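Local coordinates for protein Apc35852 (Geobacillus stearothermophilus, PDB 1U9C) that is of unknown function but belongs to the DJ-1/PfpI family, whose members include the Parkinson's-linked DJ-1 and cysteine proteases, so it may act as a chaperone or protease, at residues M10-I18 with G100-N108; K46-L57 with A75-D86. One frame throughout, in Å; residues are numbered along the deposited sequence. Where two conformers were deposited one is given.

Contact 1: M10-I18 with G100-N108; sequences MVVTNHTTI and GTMFDFPDN
Asp-104 binds the ST turn that Thr-13 makes as the chain leaves strand 7-12, and here, beyond the C-terminal end of this inner strand of the DJ-1/PfpI sheet, the chain runs over the short helix 101-104. The Thr-13 side chain points its hydroxyl at the helix (chi1 -173°), and OG1 gives a short hydrogen bond of 2.6 Å to Asp-104 OD1, meeting it on the syn side but 34° out of the carboxylate plane. The same OG1 accepts a hydrogen bond from His-15 N at 3.0 Å, which closes the turn. Asp-104 OD2 accepts one from Asn-14 N on its syn lone pair at 2.9 Å, nearly straight. With one oxygen on a hydroxyl and the other on an amide, the carboxylate is fixed in its rotation.

Beyond the turn, the CB of Phe-103 sits over the middle of the His-15 ring, 3.4 Å from its centroid, a CH-pi contact. The two rings are nearly parallel (14°) but displaced, so CB rather than the phenyl ring faces the imidazole. His-15 NE2 donates in its own ring plane to a lone pair of Thr-17 O (2.7 Å), which helps fix the rotation of the imidazole; Thr-17 O itself stands over the centre of one face of the Phe-103 ring. Ile-18 CG1 meets Phe-103 CE2 at 4.0 Å.

On the strand side, Phe-105 turns the edge of its ring to the backbone, its CZ 3.5 Å from Val-11 O, a buried carbonyl with no hydrogen-bond partner. Thr-101 directs OG1 to Gly-98 O. Asn-14, facing the other way, binds Gln-51 and Ser-49. Strand 92-95 lies beside Val-11, helix 28-40 packs on Val-12 through Phe-31, and helix 109-120 follows Asn-108, which caps it through Leu-111 N.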
# COMPACT_ATOMS: atom_id res chain seq x y z
N MET A 10 8.30 -3.57 -1.43
CA MET A 10 7.47 -2.39 -1.17
C MET A 10 7.26 -1.60 -2.43
O MET A 10 8.25 -1.44 -3.17
CB MET A 10 8.13 -1.51 -0.11
CG MET A 10 8.31 -2.25 1.23
SD MET A 10 8.90 -1.20 2.59
CE MET A 10 7.41 -0.31 2.99
N VAL A 11 6.03 -1.20 -2.73
CA VAL A 11 5.76 -0.49 -3.98
C VAL A 11 5.03 0.79 -3.66
O VAL A 11 3.99 0.79 -3.01
CB VAL A 11 4.93 -1.34 -4.95
CG1 VAL A 11 4.82 -0.62 -6.29
CG2 VAL A 11 5.53 -2.72 -5.18
N VAL A 12 5.59 1.92 -4.13
CA VAL A 12 5.02 3.23 -3.91
C VAL A 12 4.70 3.96 -5.23
O VAL A 12 5.19 3.66 -6.30
CB VAL A 12 5.94 4.10 -3.02
CG1 VAL A 12 6.17 3.41 -1.70
CG2 VAL A 12 7.29 4.41 -3.72
N THR A 13 3.83 4.97 -5.07
CA THR A 13 3.39 5.85 -6.17
C THR A 13 4.49 6.80 -6.61
O THR A 13 5.45 7.10 -5.89
CB THR A 13 2.16 6.65 -5.69
OG1 THR A 13 1.58 7.41 -6.77
CG2 THR A 13 2.49 7.66 -4.62
N ASN A 14 4.36 7.27 -7.85
CA ASN A 14 5.13 8.37 -8.37
C ASN A 14 4.23 9.53 -8.84
O ASN A 14 4.74 10.46 -9.47
CB ASN A 14 6.00 7.97 -9.55
CG ASN A 14 6.91 6.81 -9.25
OD1 ASN A 14 6.49 5.69 -9.34
ND2 ASN A 14 8.18 7.08 -8.87
N HIS A 15 2.95 9.50 -8.49
CA HIS A 15 2.01 10.45 -9.04
C HIS A 15 1.87 11.69 -8.23
O HIS A 15 1.66 11.61 -7.01
CB HIS A 15 0.65 9.81 -9.18
CG HIS A 15 -0.27 10.60 -10.03
ND1 HIS A 15 -0.30 10.46 -11.39
CD2 HIS A 15 -1.11 11.62 -9.73
CE1 HIS A 15 -1.13 11.36 -11.91
NE2 HIS A 15 -1.66 12.06 -10.92
N THR A 16 1.88 12.84 -8.87
CA THR A 16 1.68 14.07 -8.14
C THR A 16 0.45 14.89 -8.54
O THR A 16 -0.05 15.70 -7.76
CB THR A 16 2.98 14.80 -8.54
OG1 THR A 16 4.10 14.29 -7.79
CG2 THR A 16 2.89 16.31 -8.44
N THR A 17 -0.08 14.75 -9.75
CA THR A 17 -1.08 15.72 -10.29
C THR A 17 -2.53 15.41 -9.95
O THR A 17 -3.03 14.30 -10.15
CB THR A 17 -0.95 15.82 -11.79
OG1 THR A 17 -1.05 14.51 -12.36
CG2 THR A 17 0.43 16.35 -12.16
N ILE A 18 -3.23 16.37 -9.38
CA ILE A 18 -4.70 16.27 -9.29
C ILE A 18 -5.28 17.47 -10.00
O ILE A 18 -5.99 17.31 -10.99
CB ILE A 18 -5.16 16.19 -7.84
CG1 ILE A 18 -4.32 15.18 -7.09
CG2 ILE A 18 -6.65 15.94 -7.78
CD1 ILE A 18 -4.70 14.93 -5.59
N GLY A 100 -1.59 9.91 -4.47
CA GLY A 100 -0.96 9.58 -5.76
C GLY A 100 -1.34 8.21 -6.22
O GLY A 100 -1.54 7.99 -7.40
N THR A 101 -1.46 7.24 -5.30
CA THR A 101 -1.78 5.90 -5.67
C THR A 101 -3.09 5.75 -6.43
O THR A 101 -3.24 4.84 -7.23
CB THR A 101 -1.82 4.93 -4.44
OG1 THR A 101 -2.88 5.37 -3.54
CG2 THR A 101 -0.54 4.89 -3.70
N MET A 102 -4.07 6.59 -6.13
CA MET A 102 -5.37 6.51 -6.77
C MET A 102 -5.26 6.73 -8.25
O MET A 102 -6.18 6.35 -9.01
CB MET A 102 -6.33 7.54 -6.15
CG MET A 102 -6.64 7.25 -4.66
SD MET A 102 -7.74 5.82 -4.50
CE MET A 102 -9.34 6.51 -5.01
N PHE A 103 -4.20 7.39 -8.68
CA PHE A 103 -3.98 7.71 -10.10
C PHE A 103 -2.99 6.82 -10.84
O PHE A 103 -3.01 6.78 -12.08
CB PHE A 103 -3.48 9.14 -10.22
CG PHE A 103 -4.44 10.13 -9.67
CD1 PHE A 103 -5.44 10.66 -10.46
CD2 PHE A 103 -4.38 10.49 -8.35
CE1 PHE A 103 -6.35 11.55 -9.97
CE2 PHE A 103 -5.27 11.39 -7.84
CZ PHE A 103 -6.29 11.90 -8.64
N ASP A 104 -2.06 6.17 -10.16
CA ASP A 104 -1.09 5.32 -10.86
C ASP A 104 -1.09 3.85 -10.38
O ASP A 104 -0.37 3.07 -11.01
CB ASP A 104 0.36 5.88 -10.89
CG ASP A 104 1.04 6.02 -9.54
OD1 ASP A 104 0.41 5.80 -8.49
OD2 ASP A 104 2.29 6.29 -9.56
N PHE A 105 -1.85 3.46 -9.36
CA PHE A 105 -1.95 2.04 -9.01
C PHE A 105 -3.10 1.26 -9.66
O PHE A 105 -2.84 0.16 -10.11
CB PHE A 105 -2.10 1.84 -7.47
CG PHE A 105 -0.84 1.95 -6.66
CD1 PHE A 105 0.37 2.39 -7.17
CD2 PHE A 105 -0.85 1.50 -5.33
CE1 PHE A 105 1.52 2.40 -6.40
CE2 PHE A 105 0.27 1.54 -4.57
CZ PHE A 105 1.45 1.97 -5.08
N PRO A 106 -4.35 1.73 -9.66
CA PRO A 106 -5.44 0.83 -10.01
C PRO A 106 -5.39 0.24 -11.38
O PRO A 106 -5.91 -0.88 -11.59
CB PRO A 106 -6.68 1.65 -9.76
CG PRO A 106 -6.27 3.04 -9.86
CD PRO A 106 -4.86 3.08 -9.32
N ASP A 107 -4.90 1.00 -12.37
CA ASP A 107 -4.91 0.57 -13.76
C ASP A 107 -3.52 0.18 -14.26
O ASP A 107 -3.32 -0.03 -15.44
CB ASP A 107 -5.50 1.67 -14.61
CG ASP A 107 -6.93 1.94 -14.27
OD1 ASP A 107 -7.72 0.99 -14.10
OD2 ASP A 107 -7.36 3.11 -14.21
N ASN A 108 -2.56 0.03 -13.36
CA ASN A 108 -1.21 -0.33 -13.79
C ASN A 108 -1.13 -1.83 -14.02
O ASN A 108 -1.31 -2.62 -13.10
CB ASN A 108 -0.19 0.09 -12.76
CG ASN A 108 1.19 -0.18 -13.20
OD1 ASN A 108 1.61 -1.32 -13.14
ND2 ASN A 108 1.86 0.79 -13.83

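Contact 2: K46-L57 with A75-D86; sequences KVASIQGGEVPL and ALKHTARLSKDD
Ser-49 and Thr-79 meet at the tight centre of this contact, where strand 80-81 adds a short parallel edge to strand 44-49. Ser-49 OG donates to Thr-79 OG1 at 2.7 Å, and that hydroxyl in turn donates a hydrogen bond to Gly-53 O (2.8 Å). Thr-79 N also donates to Gly-53 O, gripping that carbonyl twice, and Gly-53 N returns a bond to Thr-79 O, so the pairing switches here to antiparallel. The threonine's first torsion, 65°, sets OG1 between its backbone N and carbonyl carbon and leaves CG2 to press on Val-55 CG2 at 3.6 Å. Around this point Ser-49 N bonds to Ala-80 O and Leu-82 N to Ser-49 O, both at 2.9 Å, while Val-55 N reaches Leu-76 O.

A separate polar end is also firmly held: the extended Lys-46 passes Ala-80 CB and places NZ 2.7 Å from Asp-86 OD1, a salt bridge on the syn lone pair; a water also joins NZ, Arg-81 O and Asp-86 OD2. The loose side is exposed, with Glu-54 OE2 and Lys-77 NZ 4.5 Å apart, too far for a salt bridge. The chemistry thus implies a junction held inside by backbone and hydroxyl bonds, with a lysine-aspartate pair and a shared water bridging at one end.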
# COMPACT_ATOMS: atom_id res chain seq x y z
N LYS A 46 13.07 -4.81 -0.85
CA LYS A 46 13.24 -4.19 -2.16
C LYS A 46 12.28 -3.04 -2.25
O LYS A 46 11.06 -3.18 -2.05
CB LYS A 46 12.95 -5.13 -3.33
CG LYS A 46 13.17 -4.44 -4.68
CD LYS A 46 13.19 -5.33 -5.87
CE LYS A 46 13.42 -4.58 -7.12
NZ LYS A 46 13.62 -5.52 -8.29
N VAL A 47 12.80 -1.86 -2.50
CA VAL A 47 12.02 -0.63 -2.63
C VAL A 47 11.78 -0.26 -4.07
O VAL A 47 12.71 0.06 -4.77
CB VAL A 47 12.72 0.55 -1.89
CG1 VAL A 47 11.86 1.78 -1.95
CG2 VAL A 47 13.01 0.19 -0.42
N ALA A 48 10.55 -0.42 -4.52
CA ALA A 48 10.14 -0.14 -5.87
C ALA A 48 9.10 0.96 -5.94
O ALA A 48 8.37 1.24 -4.98
CB ALA A 48 9.64 -1.40 -6.58
N SER A 49 9.02 1.56 -7.11
CA SER A 49 7.91 2.46 -7.44
C SER A 49 7.44 2.14 -8.83
O SER A 49 8.07 1.41 -9.59
CB SER A 49 8.28 3.91 -7.22
OG SER A 49 9.28 4.32 -8.17
N ILE A 50 6.30 2.70 -9.22
CA ILE A 50 5.79 2.48 -10.56
C ILE A 50 6.85 2.89 -11.60
O ILE A 50 7.08 2.16 -12.60
CB ILE A 50 4.47 3.25 -10.71
CG1 ILE A 50 3.39 2.75 -9.77
CG2 ILE A 50 4.04 3.24 -12.21
CD1 ILE A 50 3.03 1.29 -9.88
N GLN A 51 7.48 4.05 -11.43
CA GLN A 51 8.44 4.57 -12.39
C GLN A 51 9.89 4.35 -12.12
O GLN A 51 10.70 4.49 -13.04
CB GLN A 51 8.26 6.07 -12.54
CG GLN A 51 6.84 6.48 -12.96
CD GLN A 51 6.55 6.15 -14.36
OE1 GLN A 51 6.36 4.96 -14.72
NE2 GLN A 51 6.50 7.19 -15.20
N GLY A 52 10.23 4.00 -10.90
CA GLY A 52 11.59 4.02 -10.44
C GLY A 52 12.02 5.44 -10.16
O GLY A 52 11.31 6.41 -10.43
N GLY A 53 13.23 5.58 -9.63
CA GLY A 53 13.75 6.90 -9.37
C GLY A 53 13.27 7.56 -8.11
O GLY A 53 12.88 6.89 -7.14
N GLU A 54 13.31 8.87 -8.09
CA GLU A 54 13.02 9.65 -6.91
C GLU A 54 11.52 9.84 -6.69
O GLU A 54 10.87 10.45 -7.54
CB GLU A 54 13.72 11.03 -6.95
CG GLU A 54 13.46 11.94 -5.78
CD GLU A 54 14.40 13.15 -5.75
OE1 GLU A 54 15.01 13.51 -6.80
OE2 GLU A 54 14.57 13.75 -4.68
N VAL A 55 10.97 9.32 -5.61
CA VAL A 55 9.55 9.30 -5.35
C VAL A 55 9.09 10.63 -4.80
O VAL A 55 9.66 11.15 -3.82
CB VAL A 55 9.29 8.19 -4.41
CG1 VAL A 55 7.91 8.26 -3.83
CG2 VAL A 55 9.50 6.86 -5.10
N PRO A 56 8.04 11.23 -5.32
CA PRO A 56 7.51 12.47 -4.77
C PRO A 56 6.69 12.21 -3.52
O PRO A 56 5.98 11.21 -3.43
CB PRO A 56 6.57 12.97 -5.89
CG PRO A 56 6.06 11.69 -6.52
CD PRO A 56 7.25 10.72 -6.46
N LEU A 57 6.80 13.10 -2.55
CA LEU A 57 6.09 12.93 -1.31
C LEU A 57 4.89 13.90 -1.28
O LEU A 57 5.02 15.05 -1.70
CB LEU A 57 7.03 13.25 -0.14
CG LEU A 57 8.30 12.36 -0.12
CD1 LEU A 57 9.25 12.70 1.08
CD2 LEU A 57 7.88 10.86 -0.11
N ALA A 75 16.24 5.85 0.70
CA ALA A 75 15.84 4.82 -0.21
C ALA A 75 14.87 5.30 -1.28
O ALA A 75 14.91 4.84 -2.41
CB ALA A 75 15.27 3.65 0.56
N LEU A 76 14.00 6.21 -0.89
CA LEU A 76 12.99 6.71 -1.81
C LEU A 76 13.55 7.59 -2.88
O LEU A 76 12.85 7.89 -3.85
CB LEU A 76 11.96 7.51 -1.03
CG LEU A 76 11.07 6.68 -0.14
CD1 LEU A 76 10.27 7.58 0.78
CD2 LEU A 76 10.14 5.77 -0.98
N LYS A 77 14.80 8.02 -2.76
CA LYS A 77 15.40 8.87 -3.80
C LYS A 77 15.89 8.06 -5.01
O LYS A 77 16.17 8.66 -6.06
CB LYS A 77 16.56 9.74 -3.21
CG LYS A 77 16.13 10.62 -2.08
CD LYS A 77 17.06 11.80 -1.84
CE LYS A 77 16.74 12.46 -0.53
NZ LYS A 77 15.35 12.91 -0.37
N HIS A 78 15.99 6.74 -4.90
CA HIS A 78 16.55 5.90 -5.96
C HIS A 78 15.89 4.54 -5.98
O HIS A 78 16.49 3.49 -5.87
CB HIS A 78 18.10 5.79 -5.83
CG HIS A 78 18.57 5.43 -4.46
ND1 HIS A 78 19.11 6.36 -3.59
CD2 HIS A 78 18.51 4.26 -3.79
CE1 HIS A 78 19.38 5.76 -2.44
NE2 HIS A 78 19.05 4.49 -2.53
N THR A 79 14.56 4.57 -6.17
CA THR A 79 13.78 3.33 -6.19
C THR A 79 13.97 2.54 -7.47
O THR A 79 14.25 3.10 -8.53
CB THR A 79 12.29 3.61 -5.94
OG1 THR A 79 11.75 4.37 -7.04
CG2 THR A 79 12.07 4.38 -4.68
N ALA A 80 13.72 1.24 -7.37
CA ALA A 80 13.66 0.37 -8.53
C ALA A 80 12.35 0.59 -9.28
O ALA A 80 11.33 0.88 -8.67
CB ALA A 80 13.78 -1.07 -8.10
N ARG A 81 12.34 0.40 -10.59
CA ARG A 81 11.13 0.45 -11.35
C ARG A 81 10.46 -0.89 -11.28
O ARG A 81 11.02 -1.90 -11.70
CB ARG A 81 11.48 0.79 -12.78
CG ARG A 81 10.31 0.92 -13.69
CD ARG A 81 10.68 1.47 -15.07
NE ARG A 81 11.69 0.68 -15.77
CZ ARG A 81 11.41 -0.29 -16.64
NH1 ARG A 81 10.16 -0.58 -16.95
NH2 ARG A 81 12.40 -0.96 -17.25
N LEU A 82 9.21 -0.95 -10.85
CA LEU A 82 8.52 -2.20 -10.71
C LEU A 82 8.51 -2.95 -12.04
O LEU A 82 8.19 -2.40 -13.05
CB LEU A 82 7.08 -1.95 -10.30
CG LEU A 82 6.24 -3.18 -9.98
CD1 LEU A 82 6.78 -3.88 -8.79
CD2 LEU A 82 4.79 -2.78 -9.88
N SER A 83 8.76 -4.24 -11.97
CA SER A 83 8.79 -5.18 -13.14
C SER A 83 7.91 -6.37 -12.85
O SER A 83 7.70 -6.76 -11.72
CB SER A 83 10.23 -5.66 -13.32
OG SER A 83 10.36 -6.69 -14.24
N LYS A 84 7.48 -7.04 -13.93
CA LYS A 84 6.84 -8.36 -13.75
C LYS A 84 7.76 -9.39 -13.11
O LYS A 84 7.29 -10.29 -12.43
CB LYS A 84 6.26 -8.87 -15.05
CG LYS A 84 5.13 -8.02 -15.54
CD LYS A 84 4.38 -8.62 -16.74
CE LYS A 84 3.22 -7.69 -17.14
NZ LYS A 84 2.70 -7.98 -18.50
N ASP A 85 9.08 -9.19 -13.21
CA ASP A 85 10.05 -10.04 -12.50
C ASP A 85 9.84 -10.01 -10.97
O ASP A 85 10.15 -10.93 -10.24
CB ASP A 85 11.50 -9.62 -12.84
CG ASP A 85 11.89 -9.88 -14.27
OD1 ASP A 85 11.20 -10.68 -14.93
OD2 ASP A 85 12.87 -9.32 -14.80
N ASP A 86 9.34 -8.88 -10.47
CA ASP A 86 9.04 -8.73 -9.01
C ASP A 86 7.85 -9.52 -8.53
O ASP A 86 7.55 -9.52 -7.33
CB ASP A 86 8.85 -7.27 -8.66
CG ASP A 86 10.09 -6.46 -8.93
OD1 ASP A 86 11.24 -6.86 -8.60
OD2 ASP A 86 9.97 -5.30 -9.44
O HOH W 1 12.20 -4.02 -10.32
O HOH W 2 6.58 -0.23 -13.67

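Overall arrangement
From the N terminus, the chain forms strand 7-12 and enters the first half of contact 1 at 10-18, then passes through helix 28-40 to strand 44-49. There 46-57 and 75-86 close the smaller loop, contact 2, around helix 70-75, a beta-alpha-beta unit that brings in the edge strand 80-81. Strand 92-95 follows before 100-108 returns to 10-18, so contact 1 encloses contact 2 completely. The two touch directly, their centres about 12 Å apart: strands 7-12 and 44-49 are neighbours in the sheet, with a probable hydrogen bond between Met-10 O and Ala-48 N. Contact 2 joins edge strand 80-81 to 44-49, while contact 1 joins the neighbouring 7-12 to helix 101-104.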